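Local atomic coordinates of sialidase B (Streptococcus pneumoniae serotype 4, PDB entry 4XJW), a protein that cleaves terminal alpha-linked sialic acids from oligosaccharides, glycoproteins and glycolipids, and works as an intramolecular trans-sialidase. Residues L460-T472 against Y478-K490. The protein carries 1 engineered substitution. Residues are numbered along the deposited sequence; the frame is centred on the assembly and turned at random.
Sequences LKSSNRLIFATYT and YLISDDSGQTWKK
Arg465 grips Asp482 side-on. Its NE donates to Asp482 OD1 at 2.9 Å and its NH2 to Asp482 OD2 at 3.0 Å. Both oxygens use their syn lone pairs, and the guanidinium and carboxylate planes lie 11° apart. Ile480 CG2 sits over one guanidinium face, 3.3 Å from Arg465 NE. Arg465 NH1 has its own acceptors, Glu535 and Ser533 O. Lys489 NZ also pairs with Glu535, which probably offsets its nearness to Arg465. Between the strands, Leu466 and Ser481 each donate a backbone N-H to the other's O, and Phe468 and Leu479 do the same. These are the hydrogen-bonded pairs of an antiparallel hairpin, strands 466-472 and 475-481, in one blade of the sialidase beta-propeller. Ser481 to Trp488 form the Asp-box of BNR repeat 3, with Ser481, Asp483, Gly485, Thr487 and Trp488 as signature residues. Asp483 OD2 bonds Thr487 OG1 at 2.6 Å, while Asp483 OD1 accepts from Thr487 N. Ser481 OG takes the N-H groups of Asp483 and Gly485, the first forming an ST turn. Gly485 has a positive phi, 85°, within the type I' turn Asp483 to Gln486. A water links the segments, donating to Asn464 O and accepting from Ser484 N. Trp488 has CG beside its backbone N (chi1 -62°), which brings one ring face over Ser481 CB. Its CH2 meets Phe468 CD2 at 3.5 Å, rim to rim. On the face bearing Ile467 and Ile480, Tyr478 CB packs on Ile467 CG2, and the Tyr478 hydroxyl bonds Thr516 OG1.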
ATOM      1  N   LEU A 460     -26.120   2.617   5.860  1.00 14.78           N
ATOM      2  CA  LEU A 460     -27.259   3.094   5.080  0.58 16.09           C
ATOM      3  C   LEU A 460     -27.816   4.399   5.619  1.00 17.28           C
ATOM      4  O   LEU A 460     -27.798   4.638   6.823  1.00 16.85           O
ATOM      5  CB  LEU A 460     -28.349   2.036   5.015  0.58 14.19           C
ATOM      6  CG  LEU A 460     -27.936   0.859   4.137  0.58 17.25           C
ATOM      7  CD1 LEU A 460     -29.063  -0.113   3.990  0.58 17.37           C
ATOM      8  CD2 LEU A 460     -27.459   1.359   2.778  0.58 15.11           C
ATOM      9  N   LYS A 461     -28.307   5.241   4.712  1.00 14.83           N
ATOM     10  CA  LYS A 461     -28.777   6.580   5.056  1.00 18.01           C
ATOM     11  C   LYS A 461     -30.011   6.605   5.961  1.00 17.89           C
ATOM     12  O   LYS A 461     -30.086   7.421   6.880  1.00 21.68           O
ATOM     13  CB  LYS A 461     -29.058   7.382   3.779  1.00 20.33           C
ATOM     14  CG  LYS A 461     -27.814   7.784   2.993  1.00 27.25           C
ATOM     15  CD  LYS A 461     -27.282   9.142   3.445  1.00 36.95           C
ATOM     16  CE  LYS A 461     -25.953   9.495   2.771  1.00 35.58           C
ATOM     17  NZ  LYS A 461     -26.071   9.622   1.292  1.00 44.19           N
ATOM     18  N   SER A 462     -30.976   5.721   5.709  1.00 17.69           N
ATOM     19  CA  SER A 462     -32.263   5.774   6.418  1.00 19.68           C
ATOM     20  C   SER A 462     -32.490   4.659   7.430  1.00 22.62           C
ATOM     21  O   SER A 462     -33.611   4.459   7.896  1.00 23.49           O
ATOM     22  CB  SER A 462     -33.423   5.762   5.430  1.00 24.55           C
ATOM     23  OG  SER A 462     -33.499   6.965   4.702  1.00 31.96           O
ATOM     24  N   SER A 463     -31.442   3.915   7.756  1.00 16.61           N
ATOM     25  CA  SER A 463     -31.544   2.895   8.795  1.00 15.07           C
ATOM     26  C   SER A 463     -30.196   2.755   9.480  1.00 13.67           C
ATOM     27  O   SER A 463     -29.230   3.415   9.094  1.00 17.68           O
ATOM     28  CB  SER A 463     -31.966   1.555   8.208  1.00 13.74           C
ATOM     29  OG  SER A 463     -30.895   0.976   7.489  1.00 14.43           O
ATOM     30  N   ASN A 464     -30.132   1.900  10.497  1.00 15.57           N
ATOM     31  CA  ASN A 464     -28.890   1.649  11.220  1.00 14.83           C
ATOM     32  C   ASN A 464     -28.103   0.475  10.646  1.00 13.39           C
ATOM     33  O   ASN A 464     -27.154  -0.013  11.266  1.00 13.59           O
ATOM     34  CB  ASN A 464     -29.170   1.430  12.710  1.00 15.40           C
ATOM     35  CG  ASN A 464     -29.595   2.704  13.412  1.00 16.06           C
ATOM     36  OD1 ASN A 464     -30.580   2.722  14.167  1.00 18.20           O
ATOM     37  ND2 ASN A 464     -28.864   3.785  13.165  1.00 15.89           N
ATOM     38  N   ARG A 465     -28.493   0.027   9.459  1.00 12.48           N
ATOM     39  CA  ARG A 465     -27.876  -1.142   8.850  1.00 10.74           C
ATOM     40  C   ARG A 465     -26.429  -0.886   8.441  1.00 11.35           C
ATOM     41  O   ARG A 465     -26.116   0.135   7.826  1.00 12.80           O
ATOM     42  CB  ARG A 465     -28.688  -1.612   7.639  1.00 12.41           C
ATOM     43  CG  ARG A 465     -28.016  -2.734   6.852  1.00 13.49           C
ATOM     44  CD  ARG A 465     -29.004  -3.486   6.001  1.00 13.09           C
ATOM     45  NE  ARG A 465     -29.840  -4.360   6.821  1.00 14.27           N
ATOM     46  CZ  ARG A 465     -30.624  -5.314   6.328  1.00 18.67           C
ATOM     47  NH1 ARG A 465     -30.680  -5.512   5.023  1.00 20.07           N
ATOM     48  NH2 ARG A 465     -31.344  -6.073   7.143  1.00 17.72           N
ATOM     49  N   LEU A 466     -25.558  -1.829   8.791  1.00 12.46           N
ATOM     50  CA  LEU A 466     -24.174  -1.844   8.329  1.00 11.91           C
ATOM     51  C   LEU A 466     -23.927  -3.014   7.390  1.00 13.29           C
ATOM     52  O   LEU A 466     -24.388  -4.132   7.639  1.00 12.82           O
ATOM     53  CB  LEU A 466     -23.231  -1.984   9.511  1.00 11.62           C
ATOM     54  CG  LEU A 466     -23.492  -0.981  10.623  1.00 12.59           C
ATOM     55  CD1 LEU A 466     -22.629  -1.346  11.810  1.00 15.94           C
ATOM     56  CD2 LEU A 466     -23.207   0.445  10.143  1.00 12.89           C
ATOM     57  N   ILE A 467     -23.197  -2.763   6.309  1.00 10.29           N
ATOM     58  CA  ILE A 467     -22.851  -3.832   5.374  1.00 10.62           C
ATOM     59  C   ILE A 467     -21.367  -3.814   5.046  1.00 11.66           C
ATOM     60  O   ILE A 467     -20.811  -2.768   4.682  1.00 10.47           O
ATOM     61  CB  ILE A 467     -23.632  -3.736   4.053  1.00  9.58           C
ATOM     62  CG1 ILE A 467     -25.139  -3.679   4.306  1.00 12.84           C
ATOM     63  CG2 ILE A 467     -23.281  -4.938   3.130  1.00 12.68           C
ATOM     64  CD1 ILE A 467     -25.963  -3.717   3.024  1.00 13.45           C
ATOM     65  N   PHE A 468     -20.736  -4.982   5.134  1.00 11.77           N
ATOM     66  CA  PHE A 468     -19.362  -5.151   4.662  1.00 11.03           C
ATOM     67  C   PHE A 468     -19.342  -6.174   3.549  1.00 11.74           C
ATOM     68  O   PHE A 468     -19.806  -7.298   3.734  1.00 12.79           O
ATOM     69  CB  PHE A 468     -18.455  -5.631   5.790  1.00 12.94           C
ATOM     70  CG  PHE A 468     -18.026  -4.542   6.736  1.00 12.99           C
ATOM     71  CD1 PHE A 468     -16.932  -3.737   6.435  1.00 12.31           C
ATOM     72  CD2 PHE A 468     -18.707  -4.338   7.925  1.00 14.94           C
ATOM     73  CE1 PHE A 468     -16.527  -2.740   7.295  1.00 11.57           C
ATOM     74  CE2 PHE A 468     -18.305  -3.343   8.811  1.00 13.60           C
ATOM     75  CZ  PHE A 468     -17.208  -2.547   8.490  1.00 12.46           C
ATOM     76  N   ALA A 469     -18.790  -5.787   2.399  1.00 10.29           N
ATOM     77  CA  ALA A 469     -18.610  -6.713   1.285  1.00 10.90           C
ATOM     78  C   ALA A 469     -17.435  -7.650   1.533  1.00 12.29           C
ATOM     79  O   ALA A 469     -16.370  -7.230   2.021  1.00 11.89           O
ATOM     80  CB  ALA A 469     -18.417  -5.960  -0.014  1.00 11.53           C
ATOM     81  N   THR A 470     -17.632  -8.923   1.189  1.00 11.23           N
ATOM     82  CA  THR A 470     -16.546  -9.901   1.165  1.00 12.03           C
ATOM     83  C   THR A 470     -16.730 -10.722  -0.103  1.00 10.81           C
ATOM     84  O   THR A 470     -17.786 -10.650  -0.739  1.00 14.08           O
ATOM     85  CB  THR A 470     -16.569 -10.841   2.385  1.00 11.90           C
ATOM     86  OG1 THR A 470     -17.618 -11.813   2.222  1.00 13.96           O
ATOM     87  CG2 THR A 470     -16.794 -10.064   3.692  1.00 11.36           C
ATOM     88  N   TYR A 471     -15.712 -11.484  -0.487  1.00  9.95           N
ATOM     89  CA  TYR A 471     -15.836 -12.365  -1.643  1.00 13.42           C
ATOM     90  C   TYR A 471     -15.307 -13.747  -1.322  1.00 14.12           C
ATOM     91  O   TYR A 471     -14.543 -13.942  -0.371  1.00 13.54           O
ATOM     92  CB  TYR A 471     -15.108 -11.790  -2.858  1.00 11.62           C
ATOM     93  CG  TYR A 471     -13.623 -11.627  -2.660  1.00 10.90           C
ATOM     94  CD1 TYR A 471     -12.738 -12.649  -3.006  1.00 16.86           C
ATOM     95  CD2 TYR A 471     -13.094 -10.449  -2.156  1.00 14.82           C
ATOM     96  CE1 TYR A 471     -11.373 -12.501  -2.828  1.00 16.37           C
ATOM     97  CE2 TYR A 471     -11.740 -10.294  -1.976  1.00 16.75           C
ATOM     98  CZ  TYR A 471     -10.881 -11.318  -2.309  1.00 16.95           C
ATOM     99  OH  TYR A 471      -9.525 -11.138  -2.115  1.00 18.64           O
ATOM    100  N   THR A 472     -15.753 -14.720  -2.106  1.00 13.90           N
ATOM    101  CA  THR A 472     -15.209 -16.066  -2.035  1.00 13.98           C
ATOM    102  C   THR A 472     -15.402 -16.683  -3.402  1.00 16.45           C
ATOM    103  O   THR A 472     -15.867 -16.017  -4.322  1.00 17.86           O
ATOM    104  CB  THR A 472     -15.885 -16.913  -0.935  1.00 18.18           C
ATOM    105  OG1 THR A 472     -15.191 -18.162  -0.798  1.00 21.77           O
ATOM    106  CG2 THR A 472     -17.322 -17.181  -1.278  1.00 16.77           C
ATOM    107  N   TYR A 478     -22.110 -10.541   1.218  1.00 15.09           N
ATOM    108  CA  TYR A 478     -22.307  -9.342   2.027  1.00 10.97           C
ATOM    109  C   TYR A 478     -22.579  -9.701   3.479  1.00 13.78           C
ATOM    110  O   TYR A 478     -23.451 -10.523   3.778  1.00 14.45           O
ATOM    111  CB  TYR A 478     -23.443  -8.495   1.455  1.00 12.01           C
ATOM    112  CG  TYR A 478     -23.211  -8.046   0.019  1.00 11.52           C
ATOM    113  CD1 TYR A 478     -23.639  -8.823  -1.056  1.00 12.29           C
ATOM    114  CD2 TYR A 478     -22.582  -6.839  -0.258  1.00 12.72           C
ATOM    115  CE1 TYR A 478     -23.427  -8.412  -2.377  1.00 12.32           C
ATOM    116  CE2 TYR A 478     -22.380  -6.414  -1.555  1.00 10.19           C
ATOM    117  CZ  TYR A 478     -22.805  -7.197  -2.611  1.00 10.23           C
ATOM    118  OH  TYR A 478     -22.592  -6.746  -3.891  1.00 10.82           O
ATOM    119  N   LEU A 479     -21.826  -9.096   4.387  1.00 12.44           N
ATOM    120  CA  LEU A 479     -22.052  -9.310   5.806  1.00 14.58           C
ATOM    121  C   LEU A 479     -22.856  -8.138   6.355  1.00 11.55           C
ATOM    122  O   LEU A 479     -22.428  -6.976   6.277  1.00 12.24           O
ATOM    123  CB  LEU A 479     -20.720  -9.474   6.545  1.00 12.78           C
ATOM    124  CG  LEU A 479     -19.788 -10.533   5.953  1.00 17.29           C
ATOM    125  CD1 LEU A 479     -18.579 -10.725   6.846  1.00 16.14           C
ATOM    126  CD2 LEU A 479     -20.533 -11.855   5.763  1.00 15.68           C
ATOM    127  N   ILE A 480     -24.029  -8.443   6.906  1.00 12.35           N
ATOM    128  CA  ILE A 480     -24.974  -7.426   7.334  1.00 11.59           C
ATOM    129  C   ILE A 480     -25.189  -7.485   8.837  1.00 15.76           C
ATOM    130  O   ILE A 480     -25.403  -8.568   9.396  1.00 15.93           O
ATOM    131  CB  ILE A 480     -26.317  -7.612   6.609  1.00 14.64           C
ATOM    132  CG1 ILE A 480     -26.126  -7.541   5.095  1.00 14.36           C
ATOM    133  CG2 ILE A 480     -27.328  -6.551   7.039  1.00 15.89           C
ATOM    134  CD1 ILE A 480     -27.402  -7.801   4.303  1.00 18.42           C
ATOM    135  N   SER A 481     -25.121  -6.320   9.488  1.00 13.22           N
ATOM    136  CA  SER A 481     -25.481  -6.184  10.903  1.00 14.14           C
ATOM    137  C   SER A 481     -26.432  -5.025  11.106  1.00 16.50           C
ATOM    138  O   SER A 481     -26.207  -3.921  10.598  1.00 15.08           O
ATOM    139  CB  SER A 481     -24.245  -5.974  11.785  1.00 15.81           C
ATOM    140  OG  SER A 481     -24.641  -5.718  13.132  1.00 15.19           O
ATOM    141  N   ASP A 482     -27.482  -5.272  11.879  1.00 15.74           N
ATOM    142  CA  ASP A 482     -28.427  -4.232  12.235  1.00 17.98           C
ATOM    143  C   ASP A 482     -28.300  -3.848  13.708  1.00 19.33           C
ATOM    144  O   ASP A 482     -29.097  -3.064  14.225  1.00 19.39           O
ATOM    145  CB  ASP A 482     -29.853  -4.702  11.923  1.00 19.18           C
ATOM    146  CG  ASP A 482     -30.097  -4.879  10.439  1.00 19.70           C
ATOM    147  OD1 ASP A 482     -29.626  -4.034   9.659  1.00 19.12           O
ATOM    148  OD2 ASP A 482     -30.762  -5.864  10.051  1.00 23.05           O
ATOM    149  N   ASP A 483     -27.292  -4.397  14.380  1.00 19.94           N
ATOM    150  CA  ASP A 483     -27.071  -4.100  15.793  1.00 18.09           C
ATOM    151  C   ASP A 483     -25.620  -3.748  16.140  1.00 20.39           C
ATOM    152  O   ASP A 483     -25.054  -4.304  17.080  1.00 19.20           O
ATOM    153  CB  ASP A 483     -27.554  -5.262  16.675  1.00 22.05           C
ATOM    154  CG  ASP A 483     -26.870  -6.577  16.346  1.00 21.82           C
ATOM    155  OD1 ASP A 483     -25.979  -6.591  15.465  1.00 17.26           O
ATOM    156  OD2 ASP A 483     -27.206  -7.595  16.991  1.00 22.51           O
ATOM    157  N   SER A 484     -25.032  -2.822  15.387  1.00 19.30           N
ATOM    158  CA  SER A 484     -23.719  -2.273  15.729  1.00 17.65           C
ATOM    159  C   SER A 484     -22.613  -3.324  15.668  1.00 15.34           C
ATOM    160  O   SER A 484     -21.585  -3.196  16.328  1.00 17.89           O
ATOM    161  CB  SER A 484     -23.757  -1.611  17.123  1.00 18.22           C
ATOM    162  OG  SER A 484     -24.869  -0.740  17.263  1.00 16.94           O
ATOM    163  N   GLY A 485     -22.830  -4.368  14.879  1.00 17.10           N
ATOM    164  CA  GLY A 485     -21.825  -5.400  14.697  1.00 17.29           C
ATOM    165  C   GLY A 485     -21.853  -6.486  15.759  1.00 17.99           C
ATOM    166  O   GLY A 485     -20.959  -7.334  15.812  1.00 20.42           O
ATOM    167  N   GLN A 486     -22.875  -6.466  16.609  1.00 20.32           N
ATOM    168  CA  GLN A 486     -23.016  -7.493  17.636  1.00 19.97           C
ATOM    169  C   GLN A 486     -23.352  -8.839  17.006  1.00 20.85           C
ATOM    170  O   GLN A 486     -22.834  -9.877  17.418  1.00 22.54           O
ATOM    171  CB  GLN A 486     -24.090  -7.107  18.655  1.00 22.93           C
ATOM    172  CG  GLN A 486     -23.679  -6.009  19.617  1.00 21.41           C
ATOM    173  CD  GLN A 486     -24.782  -5.657  20.594  1.00 33.43           C
ATOM    174  OE1 GLN A 486     -24.876  -6.235  21.677  1.00 44.91           O
ATOM    175  NE2 GLN A 486     -25.629  -4.708  20.214  1.00 37.68           N
ATOM    176  N   THR A 487     -24.223  -8.817  16.000  1.00 16.52           N
ATOM    177  CA  THR A 487     -24.572 -10.029  15.274  1.00 18.54           C
ATOM    178  C   THR A 487     -24.543  -9.768  13.781  1.00 20.23           C
ATOM    179  O   THR A 487     -24.757  -8.640  13.333  1.00 17.14           O
ATOM    180  CB  THR A 487     -25.959 -10.573  15.682  1.00 24.43           C
ATOM    181  OG1 THR A 487     -26.980  -9.626  15.340  1.00 25.94           O
ATOM    182  CG2 THR A 487     -26.008 -10.837  17.175  1.00 25.31           C
ATOM    183  N   TRP A 488     -24.273 -10.816  13.017  1.00 19.01           N
ATOM    184  CA  TRP A 488     -24.130 -10.692  11.577  1.00 17.62           C
ATOM    185  C   TRP A 488     -24.927 -11.765  10.855  1.00 18.43           C
ATOM    186  O   TRP A 488     -25.151 -12.856  11.389  1.00 21.33           O
ATOM    187  CB  TRP A 488     -22.656 -10.823  11.194  1.00 18.01           C
ATOM    188  CG  TRP A 488     -21.802  -9.755  11.779  1.00 21.11           C
ATOM    189  CD1 TRP A 488     -21.226  -9.747  13.015  1.00 22.18           C
ATOM    190  CD2 TRP A 488     -21.436  -8.523  11.156  1.00 19.20           C
ATOM    191  NE1 TRP A 488     -20.512  -8.589  13.194  1.00 19.99           N
ATOM    192  CE2 TRP A 488     -20.632  -7.811  12.065  1.00 19.86           C
ATOM    193  CE3 TRP A 488     -21.712  -7.944   9.908  1.00 16.44           C
ATOM    194  CZ2 TRP A 488     -20.103  -6.553  11.777  1.00 20.91           C
ATOM    195  CZ3 TRP A 488     -21.186  -6.707   9.614  1.00 17.12           C
ATOM    196  CH2 TRP A 488     -20.389  -6.018  10.546  1.00 21.27           C
ATOM    197  N   LYS A 489     -25.358 -11.449   9.639  1.00 16.97           N
ATOM    198  CA  LYS A 489     -25.891 -12.461   8.738  1.00 16.16           C
ATOM    199  C   LYS A 489     -25.282 -12.233   7.369  1.00 18.76           C
ATOM    200  O   LYS A 489     -24.706 -11.180   7.106  1.00 18.75           O
ATOM    201  CB  LYS A 489     -27.420 -12.384   8.649  1.00 16.41           C
ATOM    202  CG  LYS A 489     -27.929 -11.175   7.870  1.00 21.47           C
ATOM    203  CD  LYS A 489     -29.449 -11.223   7.709  1.00 22.16           C
ATOM    204  CE  LYS A 489     -29.963 -10.019   6.936  1.00 22.53           C
ATOM    205  NZ  LYS A 489     -31.438 -10.099   6.702  1.00 26.00           N
ATOM    206  N   LYS A 490     -25.407 -13.214   6.488  1.00 14.98           N
ATOM    207  CA  LYS A 490     -24.876 -13.076   5.147  1.00 16.37           C
ATOM    208  C   LYS A 490     -25.979 -12.858   4.129  1.00 17.62           C
ATOM    209  O   LYS A 490     -27.120 -13.279   4.323  1.00 15.79           O
ATOM    210  CB  LYS A 490     -24.054 -14.309   4.756  1.00 17.88           C
ATOM    211  CG  LYS A 490     -24.867 -15.500   4.247  1.00 16.72           C
ATOM    212  CD  LYS A 490     -23.961 -16.560   3.607  1.00 21.85           C
ATOM    213  CE  LYS A 490     -24.749 -17.806   3.206  1.00 24.05           C
ATOM    214  NZ  LYS A 490     -25.706 -17.545   2.090  1.00 19.87           N
TER
HETATM  215  O   HOH W   1     -26.166  -0.826  13.887  1.00 18.43           O